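Local atomic coordinates of core protein VP4 (Bluetongue virus, PDB entry 2JHP), a protein that builds the cap on viral messenger RNA as a multifunctional capping enzyme of the virus core, and forms part of the inner capsid. Residues A[190-195]-A[217-222]. Sequence-based numbering, arbitrary orientation.
Sequences AEEVHY and RVLWHV. With SAH (S-adenosyl-L-homocysteine), chain C.
Glu-191, just ahead of strand 192-196, together with Val-193 and Tyr-195 in it, exchanges four backbone hydrogen bonds with Leu-219 and His-221 of strand 219-223, illustrating parallel pairing at the heart of a Rossmann-like sheet. Leu-219 N meets Glu-191 O at 2.7 Å, and Val-193 N and O then grip Leu-219 O and His-221 N in turn; Tyr-195 N to His-221 O closes the series. The strand axes diverge by only 15°, and helices 202-210 and 212-216 lie in the connection, a right-handed beta-alpha-beta crossover of the methyltransferase fold.

Apolar packing occupies the face of Val-193 and Trp-220. Val-193 CG1 sits 3.7 Å from Trp-220 CZ3, while CG2 touches Val-218 CG1, which in turn lies over one face of the indole, toward its rim. Leu-204 and Phe-207 of helix 202-210 also touch the indole.

Imidazoles dominate the other face. The rings of His-194 and His-221 run side by side, planes at 17° but slid apart, with His-194 CE1 3.5 Å from His-221 CD2. The extended side chain of Glu-192, CG anti to the backbone N (chi1 -177°), brings OE1 to His-194 NE2 at 2.6 Å, on the anti side of the carboxylate. Tyr-223 holds His-194 ND1, fixing the ring from both nitrogens, and His-238 bonds His-221 ND1.

At the carboxy-terminal end, Tyr-195 OH accepts a weak hydrogen bond from the amino group of S-adenosyl-L-homocysteine, 3.1 Å from its N. The carboxylate of Glu-192 would help to stabilise any positive charge on His-194, though a neutral ring donating from NE2 fits equally well, and the paired strands carry Tyr-195 to the S-adenosyl-L-homocysteine pocket.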
loop_
_atom_site.group_PDB
_atom_site.type_symbol
_atom_site.label_atom_id
_atom_site.label_comp_id
_atom_site.label_asym_id
_atom_site.label_seq_id
_atom_site.Cartn_x
_atom_site.Cartn_y
_atom_site.Cartn_z
ATOM N N ALA A 190 -11.263 7.226 17.449
ATOM C CA ALA A 190 -12.198 7.510 18.542
ATOM C C ALA A 190 -13.313 6.466 18.603
ATOM O O ALA A 190 -13.946 6.184 17.584
ATOM C CB ALA A 190 -12.785 8.896 18.389
ATOM N N GLU A 191 -13.540 5.900 19.792
ATOM C CA GLU A 191 -14.669 4.992 20.032
ATOM C C GLU A 191 -15.940 5.753 20.350
ATOM O O GLU A 191 -17.041 5.224 20.193
ATOM C CB GLU A 191 -14.391 4.056 21.201
ATOM C CG GLU A 191 -13.134 3.227 21.061
ATOM C CD GLU A 191 -12.586 2.823 22.410
ATOM O OE1 GLU A 191 -13.033 1.786 22.951
ATOM O OE2 GLU A 191 -11.713 3.555 22.924
ATOM N N GLU A 192 -15.791 6.991 20.809
ATOM C CA GLU A 192 -16.928 7.764 21.277
ATOM C C GLU A 192 -16.753 9.221 20.884
ATOM O O GLU A 192 -15.728 9.833 21.182
ATOM C CB GLU A 192 -17.058 7.615 22.792
ATOM C CG GLU A 192 -18.250 8.298 23.438
ATOM C CD GLU A 192 -18.208 8.175 24.960
ATOM O OE1 GLU A 192 -18.184 9.218 25.651
ATOM O OE2 GLU A 192 -18.175 7.029 25.464
ATOM N N VAL A 193 -17.759 9.761 20.203
ATOM C CA VAL A 193 -17.758 11.150 19.773
ATOM C C VAL A 193 -18.910 11.924 20.384
ATOM O O VAL A 193 -20.070 11.535 20.267
ATOM C CB VAL A 193 -17.851 11.285 18.228
ATOM C CG1 VAL A 193 -18.060 12.757 17.825
ATOM C CG2 VAL A 193 -16.615 10.705 17.566
ATOM N N HIS A 194 -18.567 13.032 21.020
ATOM C CA HIS A 194 -19.537 14.003 21.476
ATOM C C HIS A 194 -19.579 15.156 20.467
ATOM O O HIS A 194 -18.598 15.893 20.300
ATOM C CB HIS A 194 -19.168 14.487 22.879
ATOM C CG HIS A 194 -19.244 13.417 23.920
ATOM N ND1 HIS A 194 -20.267 13.341 24.837
ATOM C CD2 HIS A 194 -18.433 12.361 24.172
ATOM C CE1 HIS A 194 -20.082 12.290 25.617
ATOM N NE2 HIS A 194 -18.974 11.679 25.236
ATOM N N TYR A 195 -20.714 15.281 19.783
ATOM C CA TYR A 195 -20.870 16.210 18.663
ATOM C C TYR A 195 -21.874 17.294 19.036
ATOM O O TYR A 195 -23.086 17.090 18.962
ATOM C CB TYR A 195 -21.336 15.440 17.415
ATOM C CG TYR A 195 -21.315 16.178 16.082
ATOM C CD1 TYR A 195 -21.061 17.544 15.999
ATOM C CD2 TYR A 195 -21.586 15.493 14.899
ATOM C CE1 TYR A 195 -21.052 18.203 14.768
ATOM C CE2 TYR A 195 -21.589 16.141 13.664
ATOM C CZ TYR A 195 -21.320 17.493 13.605
ATOM O OH TYR A 195 -21.314 18.137 12.386
ATOM N N ARG A 217 -18.632 1.668 14.289
ATOM C CA ARG A 217 -17.678 1.454 15.382
ATOM C C ARG A 217 -17.618 2.623 16.393
ATOM O O ARG A 217 -16.860 2.575 17.375
ATOM C CB ARG A 217 -16.279 1.163 14.833
ATOM C CG ARG A 217 -16.156 -0.052 13.918
ATOM C CD ARG A 217 -14.684 -0.408 13.652
ATOM N NE ARG A 217 -13.834 0.779 13.460
ATOM C CZ ARG A 217 -13.621 1.399 12.295
ATOM N NH1 ARG A 217 -14.187 0.957 11.172
ATOM N NH2 ARG A 217 -12.827 2.469 12.254
ATOM N N VAL A 218 -18.416 3.664 16.166
ATOM C CA VAL A 218 -18.355 4.844 17.015
ATOM C C VAL A 218 -19.653 5.050 17.786
ATOM O O VAL A 218 -20.739 4.842 17.247
ATOM C CB VAL A 218 -17.980 6.089 16.183
ATOM C CG1 VAL A 218 -18.372 7.390 16.893
ATOM C CG2 VAL A 218 -16.493 6.061 15.859
ATOM N N LEU A 219 -19.535 5.428 19.055
ATOM C CA LEU A 219 -20.698 5.853 19.820
ATOM C C LEU A 219 -20.863 7.379 19.738
ATOM O O LEU A 219 -19.993 8.140 20.163
ATOM C CB LEU A 219 -20.638 5.363 21.271
ATOM C CG LEU A 219 -21.839 5.751 22.144
ATOM C CD1 LEU A 219 -23.153 5.255 21.534
ATOM C CD2 LEU A 219 -21.681 5.259 23.591
ATOM N N TRP A 220 -21.994 7.800 19.181
ATOM C CA TRP A 220 -22.244 9.195 18.848
ATOM C C TRP A 220 -23.186 9.876 19.838
ATOM O O TRP A 220 -24.383 9.615 19.829
ATOM C CB TRP A 220 -22.874 9.268 17.459
ATOM C CG TRP A 220 -22.018 8.745 16.372
ATOM C CD1 TRP A 220 -22.013 7.478 15.860
ATOM C CD2 TRP A 220 -21.035 9.480 15.645
ATOM N NE1 TRP A 220 -21.080 7.380 14.855
ATOM C CE2 TRP A 220 -20.462 8.596 14.704
ATOM C CE3 TRP A 220 -20.570 10.797 15.706
ATOM C CZ2 TRP A 220 -19.452 8.988 13.825
ATOM C CZ3 TRP A 220 -19.558 11.192 14.823
ATOM C CH2 TRP A 220 -19.018 10.283 13.891
ATOM N N HIS A 221 -22.648 10.739 20.690
ATOM C CA HIS A 221 -23.480 11.592 21.533
ATOM C C HIS A 221 -23.652 12.914 20.810
ATOM O O HIS A 221 -22.694 13.665 20.645
ATOM C CB HIS A 221 -22.831 11.817 22.894
ATOM C CG HIS A 221 -23.010 10.680 23.850
ATOM N ND1 HIS A 221 -24.210 10.416 24.474
ATOM C CD2 HIS A 221 -22.134 9.753 24.307
ATOM C CE1 HIS A 221 -24.070 9.366 25.266
ATOM N NE2 HIS A 221 -22.820 8.946 25.183
ATOM N N VAL A 222 -24.865 13.191 20.356
ATOM C CA VAL A 222 -25.109 14.369 19.521
ATOM C C VAL A 222 -25.998 15.389 20.236
ATOM O O VAL A 222 -27.063 15.040 20.749
ATOM C CB VAL A 222 -25.679 13.996 18.114
ATOM C CG1 VAL A 222 -24.706 13.083 17.363
ATOM C CG2 VAL A 222 -27.042 13.347 18.220
HETATM N N SAH C . -23.342 20.509 12.335
HETATM C CA SAH C . -24.509 21.035 11.558
HETATM C CB SAH C . -24.350 22.514 11.197
HETATM C CG SAH C . -24.265 23.438 12.408
HETATM S SD SAH C . -25.740 24.469 12.549
HETATM C C SAH C . -24.744 20.191 10.310
HETATM O O SAH C . -23.827 19.550 9.794
HETATM O OXT SAH C . -25.862 20.125 9.799
HETATM C "C5'" SAH C . -25.310 25.092 14.186
HETATM C "C4'" SAH C . -26.249 24.488 15.214
HETATM O "O4'" SAH C . -25.781 24.725 16.516
HETATM C "C3'" SAH C . -27.651 25.072 15.165
HETATM O "O3'" SAH C . -28.491 24.108 14.585
HETATM C "C2'" SAH C . -28.023 25.342 16.615
HETATM O "O2'" SAH C . -29.228 24.704 16.961
HETATM C "C1'" SAH C . -26.894 24.689 17.380
HETATM N N9 SAH C . -26.513 25.311 18.657
HETATM C C8 SAH C . -26.448 26.641 18.981
HETATM N N7 SAH C . -26.012 26.742 20.259
HETATM C C5 SAH C . -25.786 25.502 20.744
HETATM C C6 SAH C . -25.338 25.030 21.974
HETATM N N6 SAH C . -25.037 25.881 22.949
HETATM N N1 SAH C . -25.210 23.667 22.177
HETATM C C2 SAH C . -25.522 22.782 21.169
HETATM N N3 SAH C . -25.963 23.261 19.950
HETATM C C4 SAH C . -26.094 24.595 19.743
#